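Local coordinates for protein WipB (Legionella pneumophila, PDB 5NNY) that acts, through the phosphatase domain seen here, as a translocated serine/threonine phosphatase that targets the lysosomal nutrient-sensing machinery of the host cell, at residues L111-Y116 with V178-H183; D96-R101 with F107-L112. All blocks are in the same frame, centred on the assembly; numbering follows the deposited sequence.

Contact 1: L111-Y116 with V178-H183; sequences LLQALY and VLNIYH
Two neighbouring helices of the phosphoesterase fold, 105-117 and 175-186, meet through Gln-113 and Ile-181. Helix 105-117 is the connection of a beta-alpha-beta crossover between parallel strands 90-93 and 121-125, while helix 175-186 leads into the next parallel strand, 190-198. Both segments run in roughly the same direction, and their backbones are nearest at these two residues, with CA of Gln-113 6.6 Å from CA of Ile-181.

Gln-113 reaches across with CG anti to its own backbone N (chi1 -175°) and an extended chain, which carries the amide over the CG1-CD1 arm of Ile-181. The two side chains cross at about a right angle. CG1 and CD1 of Ile-181 lie on the same side of the amide plane, both about 3.5 Å from it, so the hydrocarbon sits against a face of the amide. Its methylene is nearer the nitrogen, Ile-181 CG1 being 3.5 Å from Gln-113 NE2, whereas the terminal methyl CD1 of Ile-181 comes 3.8 Å from OE1 of Gln-113. At the margin, Asn-180 ND2 stands 4.0 Å from Gln-113 NE2, a van der Waals neighbour.

The amide oxygen of Gln-113 is engaged on its own helix, where OE1 accepts a hydrogen bond from Lys-110 NZ; that lysine also forms a salt bridge with Glu-177 of helix 175-186. Leu-112 and Leu-115 pack on strand 121-125. Between the segments the packing is van der Waals only; with its oxygen held by Lys-110, the amide can offer its flat surface to the isoleucine, while Lys-110 and Glu-177 link the helices.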
loop_
_atom_site.group_PDB
_atom_site.type_symbol
_atom_site.label_atom_id
_atom_site.label_comp_id
_atom_site.label_asym_id
_atom_site.label_seq_id
_atom_site.Cartn_x
_atom_site.Cartn_y
_atom_site.Cartn_z
ATOM N N LEU A 111 -9.242 8.236 2.743
ATOM C CA LEU A 111 -8.407 9.240 2.085
ATOM C C LEU A 111 -8.095 8.834 0.654
ATOM O O LEU A 111 -8.186 9.656 -0.263
ATOM C CB LEU A 111 -7.111 9.473 2.870
ATOM C CG LEU A 111 -7.269 10.453 4.038
ATOM C CD1 LEU A 111 -6.026 10.466 4.885
ATOM C CD2 LEU A 111 -7.575 11.880 3.533
ATOM N N LEU A 112 -7.705 7.571 0.450
ATOM C CA LEU A 112 -7.481 7.073 -0.901
ATOM C C LEU A 112 -8.734 7.218 -1.758
ATOM O O LEU A 112 -8.650 7.589 -2.931
ATOM C CB LEU A 112 -7.029 5.609 -0.868
ATOM C CG LEU A 112 -5.694 5.328 -0.176
ATOM C CD1 LEU A 112 -5.371 3.823 -0.144
ATOM C CD2 LEU A 112 -4.553 6.128 -0.859
ATOM N N GLN A 113 -9.903 6.898 -1.201
ATOM C CA GLN A 113 -11.148 7.016 -1.963
ATOM C C GLN A 113 -11.409 8.453 -2.412
ATOM O O GLN A 113 -11.791 8.697 -3.564
ATOM C CB GLN A 113 -12.305 6.498 -1.114
ATOM C CG GLN A 113 -13.656 6.449 -1.813
ATOM C CD GLN A 113 -14.701 5.869 -0.876
ATOM O OE1 GLN A 113 -14.780 6.273 0.278
ATOM N NE2 GLN A 113 -15.479 4.903 -1.355
ATOM N N ALA A 114 -11.199 9.421 -1.521
ATOM C CA ALA A 114 -11.370 10.825 -1.894
ATOM C C ALA A 114 -10.349 11.255 -2.944
ATOM O O ALA A 114 -10.681 11.994 -3.876
ATOM C CB ALA A 114 -11.260 11.715 -0.660
ATOM N N LEU A 115 -9.099 10.809 -2.806
ATOM C CA LEU A 115 -8.101 11.107 -3.831
ATOM C C LEU A 115 -8.567 10.603 -5.191
ATOM O O LEU A 115 -8.532 11.335 -6.191
ATOM C CB LEU A 115 -6.754 10.487 -3.445
ATOM C CG LEU A 115 -5.999 11.191 -2.323
ATOM C CD1 LEU A 115 -4.768 10.397 -1.890
ATOM C CD2 LEU A 115 -5.596 12.618 -2.754
ATOM N N TYR A 116 -9.059 9.368 -5.236
ATOM C CA TYR A 116 -9.487 8.778 -6.500
ATOM C C TYR A 116 -10.728 9.490 -7.045
ATOM O O TYR A 116 -10.775 9.881 -8.222
ATOM C CB TYR A 116 -9.737 7.273 -6.298
ATOM C CG TYR A 116 -10.558 6.602 -7.389
ATOM C CD1 TYR A 116 -9.979 6.259 -8.604
ATOM C CD2 TYR A 116 -11.912 6.310 -7.195
ATOM C CE1 TYR A 116 -10.717 5.643 -9.598
ATOM C CE2 TYR A 116 -12.664 5.690 -8.188
ATOM C CZ TYR A 116 -12.052 5.360 -9.387
ATOM O OH TYR A 116 -12.773 4.747 -10.390
ATOM N N VAL A 178 -15.522 -1.588 2.883
ATOM C CA VAL A 178 -14.094 -1.871 2.768
ATOM C C VAL A 178 -13.805 -2.544 1.434
ATOM O O VAL A 178 -12.865 -2.170 0.716
ATOM C CB VAL A 178 -13.623 -2.738 3.951
ATOM C CG1 VAL A 178 -12.147 -3.132 3.771
ATOM C CG2 VAL A 178 -13.819 -1.994 5.250
ATOM N N LEU A 179 -14.609 -3.562 1.094
ATOM C CA LEU A 179 -14.409 -4.286 -0.157
ATOM C C LEU A 179 -14.640 -3.386 -1.366
ATOM O O LEU A 179 -13.915 -3.489 -2.362
ATOM C CB LEU A 179 -15.319 -5.515 -0.215
ATOM C CG LEU A 179 -14.930 -6.655 0.730
ATOM C CD1 LEU A 179 -16.086 -7.661 0.897
ATOM C CD2 LEU A 179 -13.629 -7.330 0.237
ATOM N N ASN A 180 -15.631 -2.498 -1.311
ATOM C CA ASN A 180 -15.810 -1.590 -2.443
ATOM C C ASN A 180 -14.570 -0.733 -2.654
ATOM O O ASN A 180 -14.116 -0.555 -3.789
ATOM C CB ASN A 180 -17.038 -0.698 -2.259
ATOM C CG ASN A 180 -17.156 0.343 -3.368
ATOM O OD1 ASN A 180 -17.674 0.063 -4.448
ATOM N ND2 ASN A 180 -16.645 1.536 -3.115
ATOM N N ILE A 181 -14.007 -0.185 -1.573
ATOM C CA ILE A 181 -12.806 0.634 -1.716
ATOM C C ILE A 181 -11.650 -0.216 -2.235
ATOM O O ILE A 181 -10.873 0.218 -3.089
ATOM C CB ILE A 181 -12.468 1.325 -0.378
ATOM C CG1 ILE A 181 -13.597 2.274 0.029
ATOM C CG2 ILE A 181 -11.152 2.120 -0.467
ATOM C CD1 ILE A 181 -13.358 2.969 1.353
ATOM N N TYR A 182 -11.540 -1.455 -1.747
ATOM C CA TYR A 182 -10.508 -2.357 -2.241
ATOM C C TYR A 182 -10.577 -2.509 -3.754
ATOM O O TYR A 182 -9.580 -2.314 -4.458
ATOM C CB TYR A 182 -10.614 -3.742 -1.596
ATOM C CG TYR A 182 -9.595 -4.649 -2.277
ATOM C CD1 TYR A 182 -8.238 -4.452 -2.071
ATOM C CD2 TYR A 182 -9.989 -5.633 -3.178
ATOM C CE1 TYR A 182 -7.289 -5.234 -2.718
ATOM C CE2 TYR A 182 -9.053 -6.424 -3.823
ATOM C CZ TYR A 182 -7.706 -6.212 -3.591
ATOM O OH TYR A 182 -6.777 -6.992 -4.229
ATOM N N HIS A 183 -11.742 -2.886 -4.264
ATOM C CA HIS A 183 -11.898 -3.189 -5.684
ATOM C C HIS A 183 -11.957 -1.925 -6.543
ATOM O O HIS A 183 -11.403 -1.896 -7.650
ATOM C CB HIS A 183 -13.169 -4.030 -5.889
ATOM C CG HIS A 183 -13.066 -5.426 -5.351
ATOM N ND1 HIS A 183 -12.334 -6.413 -5.975
ATOM C CD2 HIS A 183 -13.611 -6.002 -4.251
ATOM C CE1 HIS A 183 -12.423 -7.534 -5.280
ATOM N NE2 HIS A 183 -13.197 -7.313 -4.233
#

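Contact 2: D96-R101 with F107-L112; sequences DELVDR and FILKLL
The carbonyl oxygen of Glu-97 is pressed upon by Ile-108, whose CD1 comes to 3.3 Å and CG2 to 3.5 Å from that oxygen. Both branches of the isoleucine thus touch the same atom: the CG1 arm, placed anti to the carbonyl carbon of Ile-108 (chi1 -79°), supplies one methyl and CG2 the other. These are van der Waals contacts, and no hydrogen bond crosses between 96-101 and 107-112.

Leu-98 carries most of the remaining packing. Its CD2 lies 4.1 Å from Ile-108 CG2, and its CD1 is 4.0 Å from CD2 of Leu-109, with the two leucine side chains crossing at about a right angle. Phe-133 and Tyr-186 also touch Leu-98, extending the apolar cluster to helices 128-138 and 175-186. The carboxylate of Glu-97 leads away from helix 105-117, and its OE1 is hydrogen-bonded to the hydroxyl of Tyr-186.

Further along the loop, Arg-101 N donates to Asp-100 OD1 over 2.7 Å, a bent bond (139°) to the anti lone pair, while OD2 of Asp-100 is hydrogen-bonded to His-12 ND1. Asp-96 lies beside Asp-10, His-12 and His-209. The sequence DELVDR, in a loop following strand 90-93, recalls the GDxVDRG signature of PPP-type phosphatases, with one more residue between the first aspartate and the valine, and its setting is consistent with the active-site loop of the calcineurin-like metallophosphoesterase fold.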
loop_
_atom_site.group_PDB
_atom_site.type_symbol
_atom_site.label_atom_id
_atom_site.label_comp_id
_atom_site.label_asym_id
_atom_site.label_seq_id
_atom_site.Cartn_x
_atom_site.Cartn_y
_atom_site.Cartn_z
ATOM N N ASP A 96 3.436 0.503 2.915
ATOM C CA ASP A 96 3.060 0.441 4.324
ATOM C C ASP A 96 1.954 1.444 4.644
ATOM O O ASP A 96 1.873 1.967 5.754
ATOM C CB ASP A 96 4.268 0.661 5.230
ATOM C CG ASP A 96 5.273 -0.477 5.156
ATOM O OD1 ASP A 96 5.039 -1.445 4.417
ATOM O OD2 ASP A 96 6.306 -0.389 5.842
ATOM N N GLU A 97 1.092 1.712 3.658
ATOM C CA GLU A 97 -0.029 2.617 3.887
ATOM C C GLU A 97 -1.192 1.935 4.616
ATOM O O GLU A 97 -2.077 2.636 5.152
ATOM C CB GLU A 97 -0.468 3.229 2.547
ATOM C CG GLU A 97 -1.251 2.310 1.607
ATOM C CD GLU A 97 -0.481 1.097 1.124
ATOM O OE1 GLU A 97 -1.098 0.022 0.963
ATOM O OE2 GLU A 97 0.755 1.196 0.914
ATOM N N LEU A 98 -1.176 0.598 4.686
ATOM C CA LEU A 98 -2.195 -0.197 5.372
ATOM C C LEU A 98 -1.525 -1.316 6.168
ATOM O O LEU A 98 -0.360 -1.646 5.941
ATOM C CB LEU A 98 -3.193 -0.797 4.368
ATOM C CG LEU A 98 -4.036 0.127 3.489
ATOM C CD1 LEU A 98 -4.782 -0.684 2.412
ATOM C CD2 LEU A 98 -5.038 0.926 4.335
ATOM N N VAL A 99 -2.282 -1.908 7.107
ATOM C CA VAL A 99 -1.856 -3.074 7.898
ATOM C C VAL A 99 -0.542 -2.796 8.619
ATOM O O VAL A 99 0.479 -3.443 8.341
ATOM C CB VAL A 99 -1.721 -4.341 7.024
ATOM C CG1 VAL A 99 -1.617 -5.626 7.908
ATOM C CG2 VAL A 99 -2.900 -4.461 6.079
ATOM N N ASP A 100 -0.551 -1.871 9.572
ATOM C CA ASP A 100 0.709 -1.449 10.175
ATOM C C ASP A 100 0.406 -0.824 11.533
ATOM O O ASP A 100 -0.676 -1.049 12.098
ATOM C CB ASP A 100 1.465 -0.509 9.219
ATOM C CG ASP A 100 2.989 -0.599 9.377
ATOM O OD1 ASP A 100 3.485 -0.521 10.523
ATOM O OD2 ASP A 100 3.687 -0.729 8.343
ATOM N N ARG A 101 1.347 -0.039 12.059
ATOM C CA ARG A 101 1.282 0.433 13.443
ATOM C C ARG A 101 0.232 1.518 13.679
ATOM O O ARG A 101 -0.142 1.747 14.842
ATOM C CB ARG A 101 2.647 0.969 13.872
ATOM C CG ARG A 101 3.642 -0.136 14.167
ATOM C CD ARG A 101 5.087 0.309 14.047
ATOM N NE ARG A 101 5.908 -0.246 15.123
ATOM C CZ ARG A 101 6.313 -1.513 15.207
ATOM N NH1 ARG A 101 7.055 -1.898 16.240
ATOM N NH2 ARG A 101 5.976 -2.398 14.275
ATOM N N PHE A 107 -9.114 4.883 8.063
ATOM C CA PHE A 107 -8.796 6.298 7.872
ATOM C C PHE A 107 -8.100 6.533 6.538
ATOM O O PHE A 107 -8.481 7.427 5.773
ATOM C CB PHE A 107 -7.930 6.810 9.023
ATOM C CG PHE A 107 -8.663 6.938 10.352
ATOM C CD1 PHE A 107 -10.054 7.045 10.412
ATOM C CD2 PHE A 107 -7.936 7.024 11.524
ATOM C CE1 PHE A 107 -10.704 7.199 11.639
ATOM C CE2 PHE A 107 -8.569 7.194 12.755
ATOM C CZ PHE A 107 -9.966 7.284 12.813
ATOM N N ILE A 108 -7.090 5.717 6.229
ATOM C CA ILE A 108 -6.350 5.893 4.984
ATOM C C ILE A 108 -7.173 5.392 3.808
ATOM O O ILE A 108 -7.081 5.931 2.704
ATOM C CB ILE A 108 -4.965 5.215 5.082
ATOM C CG1 ILE A 108 -4.029 6.137 5.875
ATOM C CG2 ILE A 108 -4.377 4.892 3.702
ATOM C CD1 ILE A 108 -2.582 5.792 5.859
ATOM N N LEU A 109 -8.033 4.393 4.031
ATOM C CA LEU A 109 -8.888 3.922 2.941
ATOM C C LEU A 109 -9.825 5.023 2.459
ATOM O O LEU A 109 -10.060 5.170 1.251
ATOM C CB LEU A 109 -9.691 2.697 3.380
ATOM C CG LEU A 109 -8.933 1.372 3.502
ATOM C CD1 LEU A 109 -9.847 0.275 4.074
ATOM C CD2 LEU A 109 -8.377 0.964 2.138
ATOM N N LYS A 110 -10.378 5.804 3.392
ATOM C CA LYS A 110 -11.262 6.903 3.016
ATOM C C LYS A 110 -10.490 8.010 2.325
ATOM O O LYS A 110 -11.027 8.680 1.434
ATOM C CB LYS A 110 -11.981 7.468 4.242
ATOM C CG LYS A 110 -13.045 6.541 4.819
ATOM C CD LYS A 110 -14.003 6.032 3.747
ATOM C CE LYS A 110 -15.289 6.857 3.684
ATOM N NZ LYS A 110 -16.125 6.481 2.485
ATOM N N LEU A 111 -9.242 8.236 2.743
ATOM C CA LEU A 111 -8.407 9.240 2.085
ATOM C C LEU A 111 -8.095 8.834 0.654
ATOM O O LEU A 111 -8.186 9.656 -0.263
ATOM C CB LEU A 111 -7.111 9.473 2.870
ATOM C CG LEU A 111 -7.269 10.453 4.038
ATOM C CD1 LEU A 111 -6.026 10.466 4.885
ATOM C CD2 LEU A 111 -7.575 11.880 3.533
ATOM N N LEU A 112 -7.705 7.571 0.450
ATOM C CA LEU A 112 -7.481 7.073 -0.901
ATOM C C LEU A 112 -8.734 7.218 -1.758
ATOM O O LEU A 112 -8.650 7.589 -2.931
ATOM C CB LEU A 112 -7.029 5.609 -0.868
ATOM C CG LEU A 112 -5.694 5.328 -0.176
ATOM C CD1 LEU A 112 -5.371 3.823 -0.144
ATOM C CD2 LEU A 112 -4.553 6.128 -0.859
#

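Both contacts draw on helix 105-117, with Leu-111 and Leu-112 common to their segments, and their centres are about 10 Å apart. Contact 2 is buried and made of aliphatic side chains and one backbone carbonyl, seating a signature-like loop against the first turns of the helix. Contact 1, one turn further on, is only partly buried, and sets a glutamine amide against an isoleucine. Helix 175-186 bridges the two: Ile-181 CG2 packs 3.7 Å from Leu-109 O, and Ile-181 CD1 lies 3.9 Å from Lys-110 CD. Lys-110, from the helical segment of contact 2, holds the glutamine oxygen of contact 1, whereas the Glu-97 carboxylate turns to Tyr-186 of helix 175-186.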